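Local coordinates for protein phosphohistidine phosphatase SixA (Escherichia coli, PDB 1UJC) that removes phosphate from phosphohistidine, acting on the HPt domain of the ArcB sensor in the multistep His-Asp phosphorelay, at residues E57-L60 with E61-D65; A35-L38 with K39-V43. All blocks are in the same frame, centred on the assembly; numbering follows the deposited sequence.

In the fold
Contact 2 ends helix 25-40, and contact 1 lies within helix 54-66, the next helix along the chain. Strand 47-50 comes between them, and helix 54-66 then leads on to strand 74-75 in a beta-alpha-beta unit. The centres of the two contacts are about 14 Å apart. The helices pack directly where Ala35 CB lies 3.7 Å from Val63 CA. Contact 1 is near the pocket: the nearest atom of the Thr59 side chain is about 9 Å from the bound tungstate, which Arg7, His8, Arg55, His108 and Leu109 surround. The backbone carbonyl oxygen of Asp65 and five waters bind the calcium ion, and the nearest Lys39 side-chain atom is about 6 Å from the ion.

Contact 1: E57-L60 with E61-D65; sequences EQTL and EEVGD. With CA (calcium ion), chain B.
Gln58 and Glu61 sit one turn apart on the same face of helix 54-66, with Glu62 beside them. The Glu61 side chain turns back along the helix. Glu61 CB lies 3.4 Å from Gln58 O. Glu61 CG is anti to the carbonyl carbon of Glu61 (chi1 -59°), which carries it back to 3.2 Å from Glu57 O. The extended chain then brings CD and OE1 of Glu61 alongside the Gln58 backbone, with OE1 4.0 Å from Gln58 CA. The other oxygen, OE2 of Glu61, ends 3.8 Å from Gln58 CG. The amide and carboxylate planes are 39° apart, and the meeting is between the carboxylate and aliphatic carbon.

Water joins the other polar ends. Gln58 NE2 donates to one water, which in turn donates to Glu62 OE1 at 2.5 Å. Gln58 OE1 accepts from Leu23 N, so both ends of this amide are engaged.

The backbone is regular helix. Glu62 N bonds to Gln58 O at 3.0 Å and is almost straight (177°), and Gly64 N bonds to Leu60 O at 2.8 Å. On the inner side Thr59 OG1 bonds to Arg55 O and Gly9 N, beside the tungstate pocket. Near the end of the helix Asp65 O binds calcium at 2.6 Å, and five waters complete the ligands seen.

Glu62 OE2 and Asp65 OD2 both form salt bridges with Arg32 of helix 25-40, so its positive charge probably offsets part of the acidic charge on this face and ties the two helices together.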
loop_
_atom_site.group_PDB
_atom_site.type_symbol
_atom_site.label_atom_id
_atom_site.label_comp_id
_atom_site.label_asym_id
_atom_site.label_seq_id
_atom_site.Cartn_x
_atom_site.Cartn_y
_atom_site.Cartn_z
ATOM N N GLU A 57 1.372 9.646 -2.559
ATOM C CA GLU A 57 1.828 10.452 -1.438
ATOM C C GLU A 57 0.661 11.115 -0.697
ATOM O O GLU A 57 0.664 11.186 0.529
ATOM C CB GLU A 57 2.824 11.511 -1.935
ATOM C CG GLU A 57 4.017 10.915 -2.675
ATOM C CD GLU A 57 4.962 11.964 -3.246
ATOM O OE1 GLU A 57 4.477 13.024 -3.698
ATOM O OE2 GLU A 57 6.187 11.715 -3.263
ATOM N N GLN A 58 -0.339 11.587 -1.435
ATOM C CA GLN A 58 -1.482 12.235 -0.809
ATOM C C GLN A 58 -2.306 11.213 -0.030
ATOM O O GLN A 58 -2.846 11.518 1.029
ATOM C CB GLN A 58 -2.360 12.911 -1.857
ATOM C CG GLN A 58 -3.186 14.043 -1.279
ATOM C CD GLN A 58 -4.145 14.644 -2.280
ATOM O OE1 GLN A 58 -3.923 14.582 -3.488
ATOM N NE2 GLN A 58 -5.213 15.249 -1.779
ATOM N N THR A 59 -2.409 10.001 -0.564
ATOM C CA THR A 59 -3.140 8.949 0.126
ATOM C C THR A 59 -2.430 8.723 1.460
ATOM O O THR A 59 -3.070 8.555 2.501
ATOM C CB THR A 59 -3.133 7.644 -0.687
ATOM O OG1 THR A 59 -3.909 7.820 -1.879
ATOM C CG2 THR A 59 -3.714 6.505 0.132
ATOM N N LEU A 60 -1.100 8.752 1.419
ATOM C CA LEU A 60 -0.275 8.566 2.612
ATOM C C LEU A 60 -0.564 9.679 3.625
ATOM O O LEU A 60 -0.718 9.415 4.814
ATOM C CB LEU A 60 1.211 8.603 2.235
ATOM C CG LEU A 60 2.256 7.941 3.146
ATOM C CD1 LEU A 60 3.582 8.655 2.950
ATOM C CD2 LEU A 60 1.848 7.999 4.606
ATOM N N GLU A 61 -0.617 10.921 3.148
ATOM C CA GLU A 61 -0.892 12.068 4.018
ATOM C C GLU A 61 -2.180 11.819 4.782
ATOM O O GLU A 61 -2.218 11.880 6.010
ATOM C CB GLU A 61 -1.091 13.360 3.213
ATOM C CG GLU A 61 0.051 13.810 2.335
ATOM C CD GLU A 61 -0.324 15.037 1.497
ATOM O OE1 GLU A 61 0.467 15.403 0.605
ATOM O OE2 GLU A 61 -1.411 15.630 1.734
ATOM N N GLU A 62 -3.237 11.545 4.025
ATOM C CA GLU A 62 -4.563 11.304 4.578
ATOM C C GLU A 62 -4.564 10.195 5.622
ATOM O O GLU A 62 -5.141 10.344 6.703
ATOM C CB GLU A 62 -5.532 10.977 3.436
ATOM C CG GLU A 62 -5.775 12.157 2.498
ATOM C CD GLU A 62 -6.582 13.268 3.152
ATOM O OE1 GLU A 62 -6.261 14.461 2.942
ATOM O OE2 GLU A 62 -7.547 12.945 3.871
ATOM N N VAL A 63 -3.909 9.086 5.300
ATOM C CA VAL A 63 -3.829 7.962 6.216
ATOM C C VAL A 63 -3.086 8.368 7.481
ATOM O O VAL A 63 -3.541 8.093 8.590
ATOM C CB VAL A 63 -3.104 6.765 5.567
ATOM C CG1 VAL A 63 -2.796 5.705 6.615
ATOM C CG2 VAL A 63 -3.974 6.173 4.469
ATOM N N GLY A 64 -1.944 9.024 7.301
ATOM C CA GLY A 64 -1.140 9.462 8.429
ATOM C C GLY A 64 -1.891 10.387 9.363
ATOM O O GLY A 64 -1.513 10.556 10.526
ATOM N N ASP A 65 -2.959 10.992 8.854
ATOM C CA ASP A 65 -3.771 11.896 9.652
ATOM C C ASP A 65 -4.678 11.145 10.614
ATOM O O ASP A 65 -5.104 11.702 11.610
ATOM C CB ASP A 65 -4.633 12.786 8.754
ATOM C CG ASP A 65 -3.882 13.995 8.228
ATOM O OD1 ASP A 65 -2.686 14.158 8.551
ATOM O OD2 ASP A 65 -4.498 14.784 7.491
HETATM CA CA CA B . -6.465 12.768 13.564
HETATM O O HOH W 1 -5.165 15.615 1.060
HETATM O O HOH W 2 -5.916 15.137 12.187
HETATM O O HOH W 3 -3.757 12.709 14.425
HETATM O O HOH W 4 -8.675 14.486 13.476
HETATM O O HOH W 5 -8.235 12.677 11.441
HETATM O O HOH W 6 -6.334 10.052 14.305
#

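Contact 2: A35-L38 with K39-V43; sequences ANWL and KGQKV
Leu38 O takes two backbone bonds where helix 25-40 ends. Gln41 N reaches Leu38 O at 2.9 Å from above the carbonyl plane, 71° out of it. Val43 N comes to Leu38 O from the opposite face at 3.3 Å. Just before this, Lys39 N bonds to Ala35 O and Gly40 N to Asn36 O in the usual helical pattern. The bond from Gln41 N to Trp37 O is weak, but a water also donates to Trp37 O at 2.7 Å. That water accepts from Gln41 NE2 and so ties the side-chain amide to the last turn.

The bond from Val43 N to Leu38 O, together with that from Lys42 N to Lys39 O, makes a Schellman motif. Lys42, with positive phi, is its C-prime residue. The chain then turns off toward strand 47-50.

Outside the turn, Gln41 lies over one face of the Trp37 indole. Its CG makes a CH-pi contact 3.8 Å from the centroid of the six-membered ring. The side chain bends at chi2 (-70°), which lays the amide nearly parallel to the ring, 9° from its plane. Trp148 meets the same indole with its ring roughly perpendicular. An alanine in place of Trp37 would remove the indole and is likely to leave the Gln41 side chain freer to turn and Trp148 without its aromatic partner. On the buried side, Leu38 CD2 packs against Val43 CG2 at 3.8 Å, and Leu38 also touches Leu67.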
loop_
_atom_site.group_PDB
_atom_site.type_symbol
_atom_site.label_atom_id
_atom_site.label_comp_id
_atom_site.label_asym_id
_atom_site.label_seq_id
_atom_site.Cartn_x
_atom_site.Cartn_y
_atom_site.Cartn_z
ATOM N N ALA A 35 -7.868 4.034 6.893
ATOM C CA ALA A 35 -6.856 4.328 7.902
ATOM C C ALA A 35 -7.423 4.082 9.297
ATOM O O ALA A 35 -6.790 3.435 10.131
ATOM C CB ALA A 35 -6.394 5.772 7.774
ATOM N N ASN A 36 -8.623 4.597 9.545
ATOM C CA ASN A 36 -9.259 4.418 10.840
ATOM C C ASN A 36 -9.577 2.952 11.094
ATOM O O ASN A 36 -9.477 2.476 12.222
ATOM C CB ASN A 36 -10.535 5.264 10.940
ATOM C CG ASN A 36 -10.236 6.753 11.074
ATOM O OD1 ASN A 36 -9.371 7.159 11.859
ATOM N ND2 ASN A 36 -10.959 7.574 10.318
ATOM N N TRP A 37 -9.954 2.230 10.044
ATOM C CA TRP A 37 -10.260 0.816 10.199
ATOM C C TRP A 37 -9.003 0.094 10.689
ATOM O O TRP A 37 -9.059 -0.710 11.621
ATOM C CB TRP A 37 -10.727 0.214 8.871
ATOM C CG TRP A 37 -11.024 -1.237 8.984
ATOM C CD1 TRP A 37 -12.113 -1.810 9.580
ATOM C CD2 TRP A 37 -10.183 -2.316 8.564
ATOM N NE1 TRP A 37 -11.999 -3.182 9.562
ATOM C CE2 TRP A 37 -10.823 -3.519 8.944
ATOM C CE3 TRP A 37 -8.946 -2.383 7.907
ATOM C CZ2 TRP A 37 -10.269 -4.774 8.688
ATOM C CZ3 TRP A 37 -8.395 -3.630 7.653
ATOM C CH2 TRP A 37 -9.057 -4.809 8.043
ATOM N N LEU A 38 -7.869 0.390 10.062
ATOM C CA LEU A 38 -6.604 -0.220 10.455
ATOM C C LEU A 38 -6.284 0.134 11.898
ATOM O O LEU A 38 -5.807 -0.705 12.654
ATOM C CB LEU A 38 -5.469 0.259 9.554
ATOM C CG LEU A 38 -5.371 -0.361 8.162
ATOM C CD1 LEU A 38 -4.188 0.251 7.428
ATOM C CD2 LEU A 38 -5.200 -1.877 8.275
ATOM N N LYS A 39 -6.550 1.382 12.270
ATOM C CA LYS A 39 -6.306 1.851 13.626
ATOM C C LYS A 39 -7.143 1.019 14.589
ATOM O O LYS A 39 -6.687 0.644 15.668
ATOM C CB LYS A 39 -6.679 3.330 13.734
ATOM C CG LYS A 39 -6.647 3.904 15.141
ATOM C CD LYS A 39 -7.066 5.371 15.114
ATOM C CE LYS A 39 -7.103 5.973 16.500
ATOM N NZ LYS A 39 -7.515 7.406 16.449
ATOM N N GLY A 40 -8.375 0.726 14.185
ATOM C CA GLY A 40 -9.249 -0.075 15.018
ATOM C C GLY A 40 -8.787 -1.518 15.091
ATOM O O GLY A 40 -9.179 -2.256 15.991
ATOM N N GLN A 41 -7.946 -1.927 14.147
ATOM C CA GLN A 41 -7.444 -3.297 14.123
ATOM C C GLN A 41 -6.178 -3.456 14.949
ATOM O O GLN A 41 -5.549 -4.512 14.938
ATOM C CB GLN A 41 -7.183 -3.732 12.682
ATOM C CG GLN A 41 -8.452 -3.888 11.850
ATOM C CD GLN A 41 -9.291 -5.075 12.281
ATOM O OE1 GLN A 41 -8.837 -6.219 12.229
ATOM N NE2 GLN A 41 -10.520 -4.810 12.706
ATOM N N LYS A 42 -5.812 -2.404 15.675
ATOM C CA LYS A 42 -4.618 -2.433 16.509
ATOM C C LYS A 42 -3.394 -2.630 15.633
ATOM O O LYS A 42 -2.464 -3.351 15.997
ATOM C CB LYS A 42 -4.715 -3.568 17.536
ATOM C CG LYS A 42 -5.503 -3.246 18.814
ATOM C CD LYS A 42 -6.862 -2.627 18.542
ATOM C CE LYS A 42 -6.796 -1.107 18.538
ATOM N NZ LYS A 42 -6.254 -0.581 19.829
ATOM N N VAL A 43 -3.408 -1.980 14.474
ATOM C CA VAL A 43 -2.309 -2.061 13.524
ATOM C C VAL A 43 -1.269 -0.999 13.862
ATOM O O VAL A 43 -1.600 0.177 14.038
ATOM C CB VAL A 43 -2.808 -1.836 12.080
ATOM C CG1 VAL A 43 -1.646 -1.918 11.111
ATOM C CG2 VAL A 43 -3.870 -2.865 11.730
HETATM O O HOH W 7 -11.255 -1.804 12.838
#